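Local coordinates for periplasmic branched-chain amino acid-binding protein (Burkholderia mallei, PDB 3I09), which probably delivers branched-chain amino acids or related small carboxylates to an ABC transporter, and holds acetoacetic acid between its two lobes in this structure, at residues Ser286-Thr289 / Tyr290-Val294; Met306-Leu309 / Lys310-Lys313; Leu239-Glu242 / Thr243-Gly246. All blocks are in the same frame, centred on the assembly; numbering follows the deposited sequence. Where two conformers were deposited one is given.

Contact 1: Ser286-Thr289 / Tyr290-Val294; sequences SVTT and YLKAV
Tyr-290 N donates to Ser-286 O at 2.9 Å, a nearly straight bond (169° at the hydrogen) and one of four successive i to i+4 backbone bonds that join the two segments. With CG anti to its own N (chi1 174°), the tyrosine ring swings away from the preceding turn toward Val-305 of helix 302-309 and Leu-74 of strand 72-77; CG2 of Val-294, one turn later, sits over one face of it near the rim. Leu-291 N donates to Val-287 O at 2.9 Å. Its side chain runs alongside that of Val-287, both pointing the same way, with Leu-291 CD1 3.9 Å from Val-287 CG1. The pair forms an apolar stripe on helix 278-297 that faces helix 22-36, where Ile-29, Ala-32 and Phe-36 receive it; both helices belong to the lobe of the type I periplasmic binding fold built on the six-stranded sheet. Lys-292 N bonds to Thr-288 O at 2.9 Å. The lysine stem stays extended as far as CE, which passes 3.9 Å from Thr-288 CG2, and then bends at its last torsion to carry the amino group away. Thr-288 OG1 is turned back to Tyr-284 O. Ala-293 N reaches Thr-289 O at 3.1 Å and 149°, a longer and more bent bond than the first. The Ala-293 methyl, like the Thr-289 side chain, packs against Leu-309, while Thr-289 OG1 is hydrogen-bonded to Tyr-120 OH and Ser-285 O.

Contact 2: Met306-Leu309 / Lys310-Lys313; sequences MAQL and KKMK
A bend at chi2 (-68°) turns the Gln-308 amide forward, toward the end of the helix, and Lys-311 places CG between its backbone N and carbonyl carbon (chi1 79°), from where its extended stem runs back to meet that amide. Lys-311 CE then lies 3.4 Å from both Gln-308 OE1 and Gln-308 NE2, so the closest approach is made by the methylene next to the amino group, the two chains crossing at a slant. Met-312, a selenomethionine modelled in two conformers, brings SE near Gln-308 OE1 in one of them, a tentative contact. Met-306, also selenomethionine, curls so that its methyl CE touches Lys-310 CE at 3.8 Å; Lys-310 NZ is hydrogen-bonded to Thr-325 O. Here, in the lobe built on the six-stranded sheet, helix 302-309 runs into the loop leading to strand 314-315, and the backbone bonding changes accordingly. Lys-310 N still makes an i to i+4 bond to Met-306 O (2.9 Å), but Lys-311 N turns to Gln-308 O, an i to i+3 bond of 3.1 Å whose donor stands above the carbonyl plane, 65° out of it. Met-312 N adds a weak bond to the same oxygen. Two waters span the turn, each donating to Leu-309 O and Met-312 O. On the buried side, Met-306 and Leu-309 rest on Val-97 of strand 97-100, and Gln-308 lies against Ala-293 and Ala-297 of helix 278-297.

Contact 3: Leu239-Glu242 / Thr243-Gly246; sequences LGLE and TTQG
Gly-240 interrupts the helical conformation between helix 233-239 and the single turn 241-244, its positive phi (88°) being readily taken up by a residue without a side chain. It occupies the N-cap position, and its own carbonyl is gripped twice by Thr-244. Thr-244 N donates in the carbonyl plane at 3.1 Å to Gly-240 O, while Thr-244 OG1 donates to it from above that plane at 2.7 Å. The hydroxyl gets there because OG1 stands between the backbone N and carbonyl carbon of its residue (chi1 50°), which leaves CG2 to meet Leu-239 CD1 at 3.6 Å. At the exit of the turn Gln-245 N bonds to Leu-241 O at 2.9 Å. The Gln-245 side chain, extended beyond CG, lies alongside Glu-242, and NE2 gives Glu-242 O a straight bond of 3.0 Å with the oxygen lying in the amide plane. The Glu-242 carboxylate is turned almost perpendicular to that amide (88°), and a water joins Glu-242 OE1 to Gln-245 NE2. Another water links Leu-239 O to Thr-243 OG1, 2.9 Å from the latter. Leu-239 and Thr-243 pack on Ile-212 of helix 205-217, Leu-241 and Thr-244 on Val-236 of helix 233-239 and on Val-338 of strand 329-338, to whose backbone Gly-246 is hydrogen-bonded as the chain heads into the neighbouring strand 248-251.

Contacts 1 and 2 share one lobe: helices 278-297 and 302-309, consecutive in the chain, pack against each other, and both reach strands of the six-stranded sheet. Contact 1 is buried and purely mid-helix, with regular i to i+4 bonds and neighbours from helices and strands on several sides. Contact 2, partly buried, marks a helix running out: its bonding is irregular, waters bridge its carbonyls and Lys-311 is exposed. Contact 3 lies on the opposite side of the chain's centre, its centre about 37 Å from that of contact 1. It is a surface contact beside helix 205-217, where side-chain hydroxyl and amide donors add to the backbone bonds of a short turn.

Contact 1: Ser286-Thr289 / Tyr290-Val294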
ATOM      1  N   SER A 286      -7.755  -9.834   0.277  1.00 11.56           N
ATOM      2  CA  SER A 286      -8.729  -9.086  -0.525  1.00 11.61           C
ATOM      3  C   SER A 286      -9.475 -10.035  -1.448  1.00 11.12           C
ATOM      4  O   SER A 286     -10.688  -9.895  -1.647  1.00 12.12           O
ATOM      5  CB  SER A 286      -8.045  -7.946  -1.332  1.00 12.29           C
ATOM      6  OG  SER A 286      -7.249  -8.497  -2.348  1.00 14.59           O
ATOM      7  N   VAL A 287      -8.785 -11.058  -1.977  1.00 11.02           N
ATOM      8  CA  VAL A 287      -9.431 -12.059  -2.829  1.00 10.02           C
ATOM      9  C   VAL A 287     -10.403 -12.942  -2.030  1.00 10.39           C
ATOM     10  O   VAL A 287     -11.519 -13.209  -2.463  1.00 10.64           O
ATOM     11  CB  VAL A 287      -8.372 -12.881  -3.627  1.00 10.72           C
ATOM     12  CG1 VAL A 287      -8.976 -14.123  -4.309  1.00 10.14           C
ATOM     13  CG2 VAL A 287      -7.726 -11.920  -4.683  1.00 11.16           C
ATOM     14  N   THR A 288      -9.984 -13.377  -0.855  1.00 10.73           N
ATOM     15  CA  THR A 288     -10.870 -14.065   0.021  1.00 10.18           C
ATOM     16  C   THR A 288     -12.133 -13.234   0.321  1.00 10.63           C
ATOM     17  O   THR A 288     -13.249 -13.739   0.251  1.00 11.54           O
ATOM     18  CB  THR A 288     -10.180 -14.464   1.327  1.00 11.72           C
ATOM     19  OG1 THR A 288      -8.970 -15.170   1.040  1.00 11.28           O
ATOM     20  CG2 THR A 288     -11.113 -15.337   2.140  1.00 11.46           C
ATOM     21  N   THR A 289     -11.941 -11.958   0.615  1.00 10.80           N
ATOM     22  CA  THR A 289     -13.053 -11.042   0.900  1.00 10.25           C
ATOM     23  C   THR A 289     -14.001 -10.911  -0.298  1.00 11.79           C
ATOM     24  O   THR A 289     -15.225 -10.996  -0.145  1.00 11.05           O
ATOM     25  CB  THR A 289     -12.492  -9.709   1.383  1.00 10.14           C
ATOM     26  OG1 THR A 289     -11.816  -9.954   2.634  1.00 11.16           O
ATOM     27  CG2 THR A 289     -13.615  -8.651   1.517  1.00 11.21           C
ATOM     28  N   TYR A 290     -13.452 -10.680  -1.492  1.00 10.48           N
ATOM     29  CA  TYR A 290     -14.275 -10.651  -2.697  1.00 10.55           C
ATOM     30  C   TYR A 290     -15.060 -11.954  -2.885  1.00 10.48           C
ATOM     31  O   TYR A 290     -16.258 -11.922  -3.154  1.00  9.28           O
ATOM     32  CB  TYR A 290     -13.410 -10.390  -3.919  1.00 10.55           C
ATOM     33  CG  TYR A 290     -14.160 -10.486  -5.202  1.00 10.70           C
ATOM     34  CD1 TYR A 290     -14.986  -9.461  -5.628  1.00 11.76           C
ATOM     35  CD2 TYR A 290     -14.065 -11.640  -5.997  1.00 13.10           C
ATOM     36  CE1 TYR A 290     -15.704  -9.579  -6.834  1.00 12.46           C
ATOM     37  CE2 TYR A 290     -14.773 -11.764  -7.177  1.00 12.54           C
ATOM     38  CZ  TYR A 290     -15.595 -10.730  -7.578  1.00 12.72           C
ATOM     39  OH  TYR A 290     -16.334 -10.824  -8.730  1.00 15.32           O
ATOM     40  N   LEU A 291     -14.370 -13.094  -2.818  1.00 10.99           N
ATOM     41  CA  LEU A 291     -15.016 -14.371  -3.082  1.00 11.36           C
ATOM     42  C   LEU A 291     -16.128 -14.635  -2.065  1.00 11.94           C
ATOM     43  O   LEU A 291     -17.168 -15.170  -2.435  1.00 11.66           O
ATOM     44  CB  LEU A 291     -14.027 -15.544  -3.175  1.00 11.74           C
ATOM     45  CG  LEU A 291     -13.054 -15.485  -4.383  1.00 12.27           C
ATOM     46  CD1 LEU A 291     -11.964 -16.567  -4.289  1.00 12.21           C
ATOM     47  CD2 LEU A 291     -13.806 -15.581  -5.693  1.00 11.57           C
ATOM     48  N   LYS A 292     -15.913 -14.249  -0.806  1.00 11.56           N
ATOM     49  CA  LYS A 292     -16.952 -14.422   0.223  1.00 12.27           C
ATOM     50  C   LYS A 292     -18.170 -13.589  -0.125  1.00 11.33           C
ATOM     51  O   LYS A 292     -19.288 -14.009   0.126  1.00 12.47           O
ATOM     52  CB  LYS A 292     -16.451 -14.060   1.621  1.00 12.80           C
ATOM     53  CG  LYS A 292     -15.582 -15.127   2.220  1.00 15.65           C
ATOM     54  CD  LYS A 292     -15.066 -14.756   3.623  1.00 21.66           C
ATOM     55  CE  LYS A 292     -14.343 -15.964   4.309  1.00 23.90           C
ATOM     56  NZ  LYS A 292     -15.233 -17.130   4.654  1.00 26.18           N
ATOM     57  N   ALA A 293     -17.950 -12.405  -0.685  1.00 11.15           N
ATOM     58  CA  ALA A 293     -19.035 -11.540  -1.069  1.00 10.96           C
ATOM     59  C   ALA A 293     -19.820 -12.097  -2.268  1.00 11.85           C
ATOM     60  O   ALA A 293     -21.043 -12.091  -2.260  1.00 12.95           O
ATOM     61  CB  ALA A 293     -18.495 -10.151  -1.355  1.00  9.52           C
ATOM     62  N   VAL A 294     -19.115 -12.630  -3.260  1.00 11.25           N
ATOM     63  CA  VAL A 294     -19.769 -13.265  -4.412  1.00 12.04           C
ATOM     64  C   VAL A 294     -20.566 -14.479  -3.925  1.00 12.65           C
ATOM     65  O   VAL A 294     -21.678 -14.656  -4.359  1.00 14.04           O
ATOM     66  CB  VAL A 294     -18.782 -13.708  -5.480  1.00 12.27           C
ATOM     67  CG1 VAL A 294     -19.490 -14.533  -6.586  1.00 11.93           C
ATOM     68  CG2 VAL A 294     -18.063 -12.461  -6.119  1.00 10.53           C
TER

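Contact 2: Met306-Leu309 / Lys310-Lys313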
HETATM    1  N   MSE A 306     -20.911  -5.171  -4.343  1.00 11.62           N
HETATM    2  CA  MSE A 306     -20.530  -3.987  -3.565  1.00 13.05           C
HETATM    3  C   MSE A 306     -21.370  -3.895  -2.291  1.00 13.45           C
HETATM    4  O   MSE A 306     -20.818  -3.607  -1.215  1.00 12.93           O
HETATM    5  CB  MSE A 306     -20.642  -2.677  -4.376  1.00 12.54           C
HETATM    6  CG  MSE A 306     -19.564  -2.438  -5.427  1.00 14.70           C
HETATM    7 SE   MSE A 306     -17.722  -2.652  -4.923  0.75 12.99          SE
HETATM    8  CE  MSE A 306     -17.650  -1.467  -3.417  1.00 15.06           C
ATOM      9  N   ALA A 307     -22.670  -4.189  -2.388  1.00 14.17           N
ATOM     10  CA  ALA A 307     -23.550  -4.186  -1.209  1.00 13.97           C
ATOM     11  C   ALA A 307     -23.092  -5.236  -0.179  1.00 14.12           C
ATOM     12  O   ALA A 307     -23.025  -4.939   1.027  1.00 13.54           O
ATOM     13  CB  ALA A 307     -25.037  -4.397  -1.597  1.00 14.93           C
ATOM     14  N   GLN A 308     -22.715  -6.430  -0.638  1.00 13.26           N
ATOM     15  CA  GLN A 308     -22.143  -7.449   0.258  1.00 13.73           C
ATOM     16  C   GLN A 308     -20.843  -6.946   0.862  1.00 12.90           C
ATOM     17  O   GLN A 308     -20.656  -7.066   2.070  1.00 13.19           O
ATOM     18  CB  GLN A 308     -21.864  -8.792  -0.422  1.00 14.44           C
ATOM     19  CG  GLN A 308     -23.072  -9.641  -0.715  1.00 17.59           C
ATOM     20  CD  GLN A 308     -23.741 -10.182   0.555  1.00 20.12           C
ATOM     21  OE1 GLN A 308     -23.129 -10.275   1.641  1.00 21.83           O
ATOM     22  NE2 GLN A 308     -24.976 -10.554   0.415  1.00 23.20           N
ATOM     23  N   LEU A 309     -19.937  -6.403   0.042  1.00 12.18           N
ATOM     24  CA  LEU A 309     -18.662  -5.932   0.566  1.00 12.04           C
ATOM     25  C   LEU A 309     -18.837  -4.890   1.669  1.00 11.34           C
ATOM     26  O   LEU A 309     -18.072  -4.873   2.643  1.00 12.31           O
ATOM     27  CB  LEU A 309     -17.770  -5.395  -0.556  1.00 11.77           C
ATOM     28  CG  LEU A 309     -17.142  -6.444  -1.469  1.00 10.77           C
ATOM     29  CD1 LEU A 309     -16.561  -5.765  -2.737  1.00 11.83           C
ATOM     30  CD2 LEU A 309     -16.082  -7.291  -0.750  1.00  9.20           C
ATOM     31  N   LYS A 310     -19.849  -4.043   1.517  1.00 11.42           N
ATOM     32  CA  LYS A 310     -20.103  -2.965   2.469  1.00 12.26           C
ATOM     33  C   LYS A 310     -20.961  -3.340   3.651  1.00 11.93           C
ATOM     34  O   LYS A 310     -21.160  -2.507   4.519  1.00 11.15           O
ATOM     35  CB  LYS A 310     -20.645  -1.728   1.738  1.00 11.48           C
ATOM     36  CG  LYS A 310     -19.489  -1.077   0.946  1.00 14.09           C
ATOM     37  CD  LYS A 310     -19.698   0.277   0.433  1.00 16.22           C
ATOM     38  CE  LYS A 310     -18.472   0.733  -0.405  1.00 16.72           C
ATOM     39  NZ  LYS A 310     -18.669   1.998  -1.126  1.00 16.98           N
ATOM     40  N   LYS A 311     -21.383  -4.596   3.743  1.00 13.13           N
ATOM     41  CA  LYS A 311     -22.120  -5.039   4.920  1.00 13.00           C
ATOM     42  C   LYS A 311     -21.505  -6.220   5.668  1.00 14.33           C
ATOM     43  O   LYS A 311     -22.079  -6.626   6.660  1.00 13.83           O
ATOM     44  CB  LYS A 311     -23.575  -5.359   4.568  1.00 13.97           C
ATOM     45  CG  LYS A 311     -23.809  -6.731   3.883  1.00 14.63           C
ATOM     46  CD  LYS A 311     -25.225  -6.765   3.277  1.00 17.49           C
ATOM     47  CE  LYS A 311     -25.603  -8.154   2.744  1.00 21.79           C
ATOM     48  NZ  LYS A 311     -27.068  -8.200   2.338  1.00 23.93           N
HETATM   49  N   MSE A 312     -20.404  -6.795   5.204  1.00 14.20           N
HETATM   50  CA  MSE A 312     -19.762  -7.975   5.811  0.70 16.17           C
HETATM   51  C   MSE A 312     -18.562  -7.573   6.644  1.00 14.96           C
HETATM   52  O   MSE A 312     -17.740  -6.795   6.177  1.00 16.31           O
HETATM   53  CB  MSE A 312     -19.227  -8.927   4.709  0.70 17.08           C
HETATM   54  CG  MSE A 312     -20.255  -9.362   3.687  0.70 21.99           C
HETATM   55 SE   MSE A 312     -19.773 -11.025   2.761  0.52 29.58          SE
HETATM   56  CE  MSE A 312     -20.046 -12.142   4.370  0.70 23.46           C
ATOM     57  N   LYS A 313     -18.393  -8.146   7.815  1.00 14.28           N
ATOM     58  CA  LYS A 313     -17.152  -7.991   8.548  0.50 14.52           C
ATOM     59  C   LYS A 313     -16.046  -8.771   7.824  1.00 15.36           C
ATOM     60  O   LYS A 313     -16.332  -9.791   7.182  1.00 15.82           O
ATOM     61  CB  LYS A 313     -17.291  -8.525   9.964  0.50 15.25           C
ATOM     62  CG  LYS A 313     -18.191  -7.716  10.872  0.50 17.50           C
ATOM     63  CD  LYS A 313     -18.267  -8.378  12.251  0.50 17.94           C
ATOM     64  CE  LYS A 313     -19.236  -7.673  13.230  0.50 16.64           C
ATOM     65  NZ  LYS A 313     -19.089  -8.178  14.644  0.50  9.24           N
TER
HETATM   66  O   HOH W   1     -17.848  -4.202   5.237  1.00 11.32           O
HETATM   67  O   HOH W   2     -16.610  -7.403   3.181  1.00 22.45           O

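Contact 3: Leu239-Glu242 / Thr243-Gly246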
ATOM      1  N   LEU A 239      18.237  -3.057   2.414  1.00 12.52           N
ATOM      2  CA  LEU A 239      19.153  -2.112   3.044  1.00 12.15           C
ATOM      3  C   LEU A 239      19.960  -2.749   4.157  1.00 13.60           C
ATOM      4  O   LEU A 239      21.131  -2.369   4.384  1.00 11.71           O
ATOM      5  CB  LEU A 239      18.380  -0.906   3.598  1.00 12.99           C
ATOM      6  CG  LEU A 239      17.836   0.038   2.547  1.00 14.88           C
ATOM      7  CD1 LEU A 239      16.707   0.915   3.127  1.00 12.77           C
ATOM      8  CD2 LEU A 239      18.996   0.880   1.969  1.00 15.62           C
ATOM      9  N   GLY A 240      19.342  -3.679   4.878  1.00 12.94           N
ATOM     10  CA  GLY A 240      19.962  -4.247   6.058  1.00 13.08           C
ATOM     11  C   GLY A 240      19.655  -3.433   7.323  1.00 13.27           C
ATOM     12  O   GLY A 240      19.387  -2.213   7.277  1.00 13.57           O
ATOM     13  N   LEU A 241      19.675  -4.130   8.457  1.00 12.94           N
ATOM     14  CA  LEU A 241      19.389  -3.518   9.764  1.00 12.26           C
ATOM     15  C   LEU A 241      20.432  -2.525  10.216  1.00 12.48           C
ATOM     16  O   LEU A 241      20.107  -1.550  10.883  1.00 12.33           O
ATOM     17  CB  LEU A 241      19.207  -4.597  10.843  1.00 12.46           C
ATOM     18  CG  LEU A 241      17.970  -5.464  10.680  1.00 12.31           C
ATOM     19  CD1 LEU A 241      17.945  -6.521  11.809  1.00 10.60           C
ATOM     20  CD2 LEU A 241      16.672  -4.614  10.638  1.00 11.89           C
ATOM     21  N   GLU A 242      21.695  -2.736   9.863  1.00 13.10           N
ATOM     22  CA  GLU A 242      22.705  -1.802  10.329  1.00 13.99           C
ATOM     23  C   GLU A 242      22.352  -0.362   9.837  1.00 13.26           C
ATOM     24  O   GLU A 242      22.453   0.591  10.589  1.00 13.63           O
ATOM     25  CB  GLU A 242      24.091  -2.212   9.843  1.00 15.06           C
ATOM     26  CG  GLU A 242      25.185  -1.226  10.252  1.00 20.20           C
ATOM     27  CD  GLU A 242      25.410  -1.198  11.738  1.00 26.43           C
ATOM     28  OE1 GLU A 242      25.170  -2.246  12.394  1.00 33.09           O
ATOM     29  OE2 GLU A 242      25.838  -0.128  12.249  1.00 33.59           O
ATOM     30  N   THR A 243      21.871  -0.257   8.609  1.00 12.71           N
ATOM     31  CA  THR A 243      21.509   1.038   8.008  1.00 13.22           C
ATOM     32  C   THR A 243      20.132   1.524   8.457  1.00 14.11           C
ATOM     33  O   THR A 243      19.936   2.735   8.631  1.00 14.39           O
ATOM     34  CB  THR A 243      21.534   0.936   6.488  1.00 14.47           C
ATOM     35  OG1 THR A 243      22.891   0.744   6.055  1.00 16.38           O
ATOM     36  CG2 THR A 243      20.911   2.216   5.800  1.00 14.82           C
ATOM     37  N   THR A 244      19.179   0.609   8.656  1.00 13.05           N
ATOM     38  CA  THR A 244      17.764   1.004   8.926  1.00 12.81           C
ATOM     39  C   THR A 244      17.342   1.062  10.386  1.00 12.42           C
ATOM     40  O   THR A 244      16.253   1.548  10.715  1.00 12.17           O
ATOM     41  CB  THR A 244      16.769   0.110   8.159  1.00 12.82           C
ATOM     42  OG1 THR A 244      17.089  -1.269   8.388  1.00 13.36           O
ATOM     43  CG2 THR A 244      16.843   0.413   6.667  1.00 13.13           C
ATOM     44  N   GLN A 245      18.187   0.552  11.275  1.00 12.95           N
ATOM     45  CA  GLN A 245      17.845   0.496  12.702  1.00 13.12           C
ATOM     46  C   GLN A 245      17.372   1.878  13.194  1.00 13.36           C
ATOM     47  O   GLN A 245      17.985   2.911  12.885  1.00 14.08           O
ATOM     48  CB  GLN A 245      19.036   0.054  13.555  1.00 12.68           C
ATOM     49  CG  GLN A 245      20.298   0.898  13.405  1.00 12.80           C
ATOM     50  CD  GLN A 245      21.451   0.301  14.172  1.00 15.99           C
ATOM     51  OE1 GLN A 245      21.332   0.089  15.380  1.00 15.56           O
ATOM     52  NE2 GLN A 245      22.568  -0.012  13.476  1.00 14.96           N
ATOM     53  N   GLY A 246      16.290   1.854  13.965  1.00 12.72           N
ATOM     54  CA  GLY A 246      15.724   3.033  14.579  1.00 12.58           C
ATOM     55  C   GLY A 246      14.758   3.787  13.737  1.00 12.88           C
ATOM     56  O   GLY A 246      14.104   4.688  14.245  1.00 13.54           O
TER
HETATM   57  O   HOH W   3      22.761  -2.132   6.473  1.00 16.05           O
HETATM   58  O   HOH W   4      24.722  -1.105  15.066  1.00 34.86           O